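Local coordinates for putative uncharacterized protein (Cricetid herpesvirus 2, PDB 4ZKQ), which binds chemokines as a decoy receptor encoded by a rodent gammaherpesvirus, and so probably blunts chemokine signalling in the infected host, at residues I217-M228 with S385-Y395. Numbering follows the deposited sequence.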
loop_
_atom_site.group_PDB
_atom_site.type_symbol
_atom_site.label_atom_id
_atom_site.label_comp_id
_atom_site.label_asym_id
_atom_site.label_seq_id
_atom_site.Cartn_x
_atom_site.Cartn_y
_atom_site.Cartn_z
ATOM N N ILE A 217 -10.950 -9.923 3.267
ATOM C CA ILE A 217 -10.197 -10.663 2.267
ATOM C C ILE A 217 -9.698 -11.920 2.958
ATOM O O ILE A 217 -9.252 -11.868 4.106
ATOM C CB ILE A 217 -9.030 -9.825 1.689
ATOM C CG1 ILE A 217 -8.341 -10.554 0.528
ATOM C CG2 ILE A 217 -8.029 -9.475 2.777
ATOM C CD1 ILE A 217 -7.506 -9.636 -0.348
ATOM N N TYR A 218 -9.811 -13.057 2.291
ATOM C CA TYR A 218 -9.338 -14.296 2.888
ATOM C C TYR A 218 -7.848 -14.413 2.614
ATOM O O TYR A 218 -7.432 -14.648 1.477
ATOM C CB TYR A 218 -10.089 -15.521 2.357
ATOM C CG TYR A 218 -9.914 -16.707 3.281
ATOM C CD1 TYR A 218 -8.753 -17.472 3.249
ATOM C CD2 TYR A 218 -10.889 -17.035 4.218
ATOM C CE1 TYR A 218 -8.576 -18.546 4.107
ATOM C CE2 TYR A 218 -10.720 -18.108 5.079
ATOM C CZ TYR A 218 -9.560 -18.859 5.018
ATOM O OH TYR A 218 -9.383 -19.927 5.868
ATOM N N HIS A 219 -7.049 -14.234 3.661
ATOM C CA HIS A 219 -5.600 -14.202 3.533
ATOM C C HIS A 219 -4.988 -15.444 4.150
ATOM O O HIS A 219 -5.483 -15.966 5.150
ATOM C CB HIS A 219 -5.029 -12.944 4.190
ATOM C CG HIS A 219 -5.391 -12.803 5.635
ATOM N ND1 HIS A 219 -4.578 -13.250 6.655
ATOM C CD2 HIS A 219 -6.489 -12.279 6.232
ATOM C CE1 HIS A 219 -5.152 -13.001 7.814
ATOM N NE2 HIS A 219 -6.314 -12.411 7.589
ATOM N N ARG A 220 -3.926 -15.922 3.518
ATOM C CA ARG A 220 -3.123 -17.020 4.036
ATOM C C ARG A 220 -1.661 -16.686 3.829
ATOM O O ARG A 220 -1.288 -16.071 2.823
ATOM C CB ARG A 220 -3.488 -18.337 3.349
ATOM C CG ARG A 220 -4.778 -18.926 3.867
ATOM C CD ARG A 220 -5.191 -20.170 3.118
ATOM N NE ARG A 220 -5.695 -19.867 1.783
ATOM C CZ ARG A 220 -6.331 -20.741 1.008
ATOM N NH1 ARG A 220 -6.550 -21.978 1.436
ATOM N NH2 ARG A 220 -6.753 -20.376 -0.194
ATOM N N LEU A 221 -0.840 -17.069 4.800
ATOM C CA LEU A 221 0.593 -16.844 4.732
ATOM C C LEU A 221 1.310 -18.171 4.893
ATOM O O LEU A 221 1.013 -18.935 5.814
ATOM C CB LEU A 221 1.042 -15.859 5.810
ATOM C CG LEU A 221 2.546 -15.599 5.873
ATOM C CD1 LEU A 221 3.073 -15.031 4.559
ATOM C CD2 LEU A 221 2.867 -14.669 7.027
ATOM N N TYR A 222 2.238 -18.435 3.982
ATOM C CA TYR A 222 2.999 -19.675 3.969
ATOM C C TYR A 222 4.495 -19.423 4.032
ATOM O O TYR A 222 4.978 -18.361 3.643
ATOM C CB TYR A 222 2.728 -20.476 2.700
ATOM C CG TYR A 222 1.292 -20.818 2.405
ATOM C CD1 TYR A 222 0.431 -19.877 1.857
ATOM C CD2 TYR A 222 0.812 -22.104 2.617
ATOM C CE1 TYR A 222 -0.881 -20.199 1.562
ATOM C CE2 TYR A 222 -0.492 -22.436 2.325
ATOM C CZ TYR A 222 -1.333 -21.481 1.795
ATOM O OH TYR A 222 -2.636 -21.812 1.507
ATOM N N CYS A 223 5.226 -20.425 4.506
ATOM C CA CYS A 223 6.661 -20.498 4.283
ATOM C C CYS A 223 6.847 -21.771 3.484
ATOM O O CYS A 223 6.653 -22.877 3.993
ATOM C CB CYS A 223 7.461 -20.505 5.593
ATOM S SG CYS A 223 6.963 -21.773 6.778
ATOM N N GLY A 224 7.169 -21.607 2.208
ATOM C CA GLY A 224 7.126 -22.717 1.283
ATOM C C GLY A 224 5.689 -23.180 1.159
ATOM O O GLY A 224 4.840 -22.462 0.620
ATOM N N GLU A 225 5.416 -24.369 1.683
ATOM C CA GLU A 225 4.082 -24.955 1.636
ATOM C C GLU A 225 3.557 -25.288 3.041
ATOM O O GLU A 225 2.561 -25.995 3.189
ATOM C CB GLU A 225 4.095 -26.204 0.742
ATOM C CG GLU A 225 4.343 -25.887 -0.745
ATOM C CD GLU A 225 4.439 -27.127 -1.623
ATOM O OE1 GLU A 225 5.541 -27.709 -1.716
ATOM O OE2 GLU A 225 3.418 -27.514 -2.232
ATOM N N ARG A 226 4.227 -24.776 4.071
ATOM C CA ARG A 226 3.687 -24.836 5.427
ATOM C C ARG A 226 2.871 -23.578 5.686
ATOM O O ARG A 226 3.377 -22.470 5.535
ATOM C CB ARG A 226 4.792 -24.956 6.474
ATOM C CG ARG A 226 5.636 -26.209 6.377
ATOM C CD ARG A 226 6.504 -26.326 7.609
ATOM N NE ARG A 226 7.628 -27.239 7.425
ATOM C CZ ARG A 226 7.746 -28.434 7.999
ATOM N NH1 ARG A 226 6.806 -28.901 8.816
ATOM N NH2 ARG A 226 8.822 -29.170 7.755
ATOM N N LEU A 227 1.613 -23.756 6.077
ATOM C CA LEU A 227 0.731 -22.634 6.374
ATOM C C LEU A 227 1.057 -22.043 7.737
ATOM O O LEU A 227 0.998 -22.734 8.753
ATOM C CB LEU A 227 -0.727 -23.080 6.330
ATOM C CG LEU A 227 -1.775 -22.019 6.678
ATOM C CD1 LEU A 227 -1.838 -20.939 5.603
ATOM C CD2 LEU A 227 -3.126 -22.676 6.861
ATOM N N MET A 228 1.415 -20.764 7.746
ATOM C CA MET A 228 1.792 -20.070 8.970
ATOM C C MET A 228 0.580 -19.426 9.645
ATOM O O MET A 228 0.387 -19.564 10.852
ATOM C CB MET A 228 2.852 -19.014 8.664
ATOM C CG MET A 228 4.071 -19.569 7.933
ATOM S SD MET A 228 5.188 -18.285 7.331
ATOM C CE MET A 228 5.686 -17.559 8.880
ATOM N N SER A 385 -6.444 -11.938 -5.494
ATOM C CA SER A 385 -7.611 -11.510 -6.237
ATOM C C SER A 385 -8.299 -10.435 -5.420
ATOM O O SER A 385 -7.710 -9.887 -4.495
ATOM C CB SER A 385 -8.553 -12.682 -6.486
ATOM O OG SER A 385 -9.000 -13.211 -5.253
ATOM N N GLY A 386 -9.550 -10.150 -5.750
ATOM C CA GLY A 386 -10.338 -9.212 -4.974
ATOM C C GLY A 386 -10.754 -9.752 -3.620
ATOM O O GLY A 386 -11.009 -8.978 -2.696
ATOM N N THR A 387 -10.811 -11.078 -3.493
ATOM C CA THR A 387 -11.385 -11.720 -2.312
ATOM C C THR A 387 -10.435 -12.678 -1.581
ATOM O O THR A 387 -10.737 -13.112 -0.467
ATOM C CB THR A 387 -12.645 -12.508 -2.693
ATOM O OG1 THR A 387 -12.313 -13.466 -3.703
ATOM C CG2 THR A 387 -13.720 -11.571 -3.219
ATOM N N TYR A 388 -9.299 -12.991 -2.204
ATOM C CA TYR A 388 -8.285 -13.889 -1.628
ATOM C C TYR A 388 -6.879 -13.346 -1.822
ATOM O O TYR A 388 -6.575 -12.758 -2.861
ATOM C CB TYR A 388 -8.336 -15.277 -2.266
ATOM C CG TYR A 388 -9.491 -16.154 -1.871
ATOM C CD1 TYR A 388 -10.753 -15.951 -2.404
ATOM C CD2 TYR A 388 -9.309 -17.219 -0.998
ATOM C CE1 TYR A 388 -11.811 -16.768 -2.064
ATOM C CE2 TYR A 388 -10.357 -18.043 -0.651
ATOM C CZ TYR A 388 -11.608 -17.813 -1.186
ATOM O OH TYR A 388 -12.655 -18.631 -0.841
ATOM N N SER A 389 -6.020 -13.574 -0.829
ATOM C CA SER A 389 -4.600 -13.297 -0.971
ATOM C C SER A 389 -3.781 -14.417 -0.357
ATOM O O SER A 389 -4.146 -14.977 0.680
ATOM C CB SER A 389 -4.219 -11.964 -0.327
ATOM O OG SER A 389 -4.458 -11.983 1.066
ATOM N N GLU A 390 -2.687 -14.747 -1.034
ATOM C CA GLU A 390 -1.736 -15.762 -0.589
ATOM C C GLU A 390 -0.357 -15.151 -0.551
ATOM O O GLU A 390 0.140 -14.700 -1.581
ATOM C CB GLU A 390 -1.715 -16.971 -1.529
ATOM C CG GLU A 390 -2.883 -17.911 -1.402
ATOM C CD GLU A 390 -2.831 -19.024 -2.433
ATOM O OE1 GLU A 390 -1.771 -19.193 -3.073
ATOM O OE2 GLU A 390 -3.846 -19.725 -2.606
ATOM N N GLY A 391 0.254 -15.131 0.629
ATOM C CA GLY A 391 1.640 -14.726 0.768
ATOM C C GLY A 391 2.511 -15.941 1.020
ATOM O O GLY A 391 2.101 -16.879 1.709
ATOM N N ARG A 392 3.708 -15.928 0.444
ATOM C CA ARG A 392 4.644 -17.034 0.580
ATOM C C ARG A 392 6.050 -16.511 0.795
ATOM O O ARG A 392 6.589 -15.787 -0.042
ATOM C CB ARG A 392 4.594 -17.936 -0.654
ATOM C CG ARG A 392 3.248 -18.593 -0.827
ATOM C CD ARG A 392 3.201 -19.555 -1.990
ATOM N NE ARG A 392 1.824 -19.962 -2.267
ATOM C CZ ARG A 392 1.228 -21.034 -1.752
ATOM N NH1 ARG A 392 1.875 -21.842 -0.920
ATOM N NH2 ARG A 392 -0.029 -21.299 -2.075
ATOM N N GLU A 393 6.626 -16.862 1.939
ATOM C CA GLU A 393 7.993 -16.491 2.263
ATOM C C GLU A 393 8.927 -17.611 1.842
ATOM O O GLU A 393 8.607 -18.793 2.008
ATOM C CB GLU A 393 8.138 -16.199 3.763
ATOM C CG GLU A 393 7.370 -14.969 4.226
ATOM C CD GLU A 393 7.502 -14.691 5.713
ATOM O OE1 GLU A 393 8.461 -15.189 6.344
ATOM O OE2 GLU A 393 6.640 -13.968 6.252
ATOM N N TYR A 394 10.076 -17.227 1.292
ATOM C CA TYR A 394 11.113 -18.170 0.903
ATOM C C TYR A 394 12.433 -17.750 1.523
ATOM O O TYR A 394 12.843 -16.590 1.416
ATOM C CB TYR A 394 11.238 -18.254 -0.619
ATOM C CG TYR A 394 9.996 -18.783 -1.292
ATOM C CD1 TYR A 394 9.829 -20.142 -1.495
ATOM C CD2 TYR A 394 8.992 -17.925 -1.725
ATOM C CE1 TYR A 394 8.711 -20.638 -2.103
ATOM C CE2 TYR A 394 7.859 -18.415 -2.340
ATOM C CZ TYR A 394 7.726 -19.780 -2.525
ATOM O OH TYR A 394 6.616 -20.314 -3.126
ATOM N N TYR A 395 13.074 -18.700 2.199
ATOM C CA TYR A 395 14.358 -18.476 2.851
ATOM C C TYR A 395 15.426 -19.181 2.031
ATOM O O TYR A 395 15.411 -20.407 1.883
ATOM C CB TYR A 395 14.331 -18.984 4.296
ATOM C CG TYR A 395 13.094 -18.545 5.041
ATOM C CD1 TYR A 395 12.718 -17.210 5.064
ATOM C CD2 TYR A 395 12.283 -19.462 5.691
ATOM C CE1 TYR A 395 11.583 -16.801 5.725
ATOM C CE2 TYR A 395 11.141 -19.061 6.357
ATOM C CZ TYR A 395 10.795 -17.727 6.368
ATOM O OH TYR A 395 9.660 -17.313 7.026
HETATM O O HOH W 1 -6.016 -17.223 0.553
HETATM O O HOH W 2 -2.127 -12.872 2.321
HETATM O O HOH W 3 -6.107 -18.361 -1.894
HETATM O O HOH W 4 -1.945 -23.747 -1.257
#
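Tyr222 and Arg392 stack across neighbouring parallel strands, 217-223 and 388-395. The first is the end of strand 206-223, and theirs is the one parallel pairing in a mixed sheet, between segments 157 residues apart. The guanidinium lies flat on the ring, planes 18° apart, with Arg392 CZ 4.0 Å from the Tyr222 ring centroid. Leu227 CD1 lies over the opposite face, offset toward the rim. Arg392 NH2 also forms a salt bridge with Glu390 OE1 (2.9 Å), met from above the carboxylate plane. A weak hydrogen bond joins Arg392 NH1 to Gly224 O in the type II' turn.

The Arg220 chain bends at chi3 (-73°), and the head comes beside Glu390. The guanidinium and carboxylate planes stand 79° apart, and Arg220 NH2 to Glu390 OE2 is a long salt bridge of 3.8 Å, with no N-H aimed at the oxygen. Water 3 bridges Arg220 NH2 and Glu390 OE2, 2.7 Å from each. Thr297 OG1 also hydrogen-bonds Glu390 OE2. Tyr218 CB sits over the face of the Tyr388 ring, 4.2 Å from its centroid.

On the face that carries His219 and Cys223, Leu221 CD1 packs on Gly391 O (3.5 Å). Cys223 is disulfide-bonded to Cys278.

Seven backbone hydrogen bonds join the segments, the last at Gly224; on the Tyr222 face the salt-bridge network of Arg220, Glu390 and Arg392 and the cation-pi stack add side-chain links, partly through water.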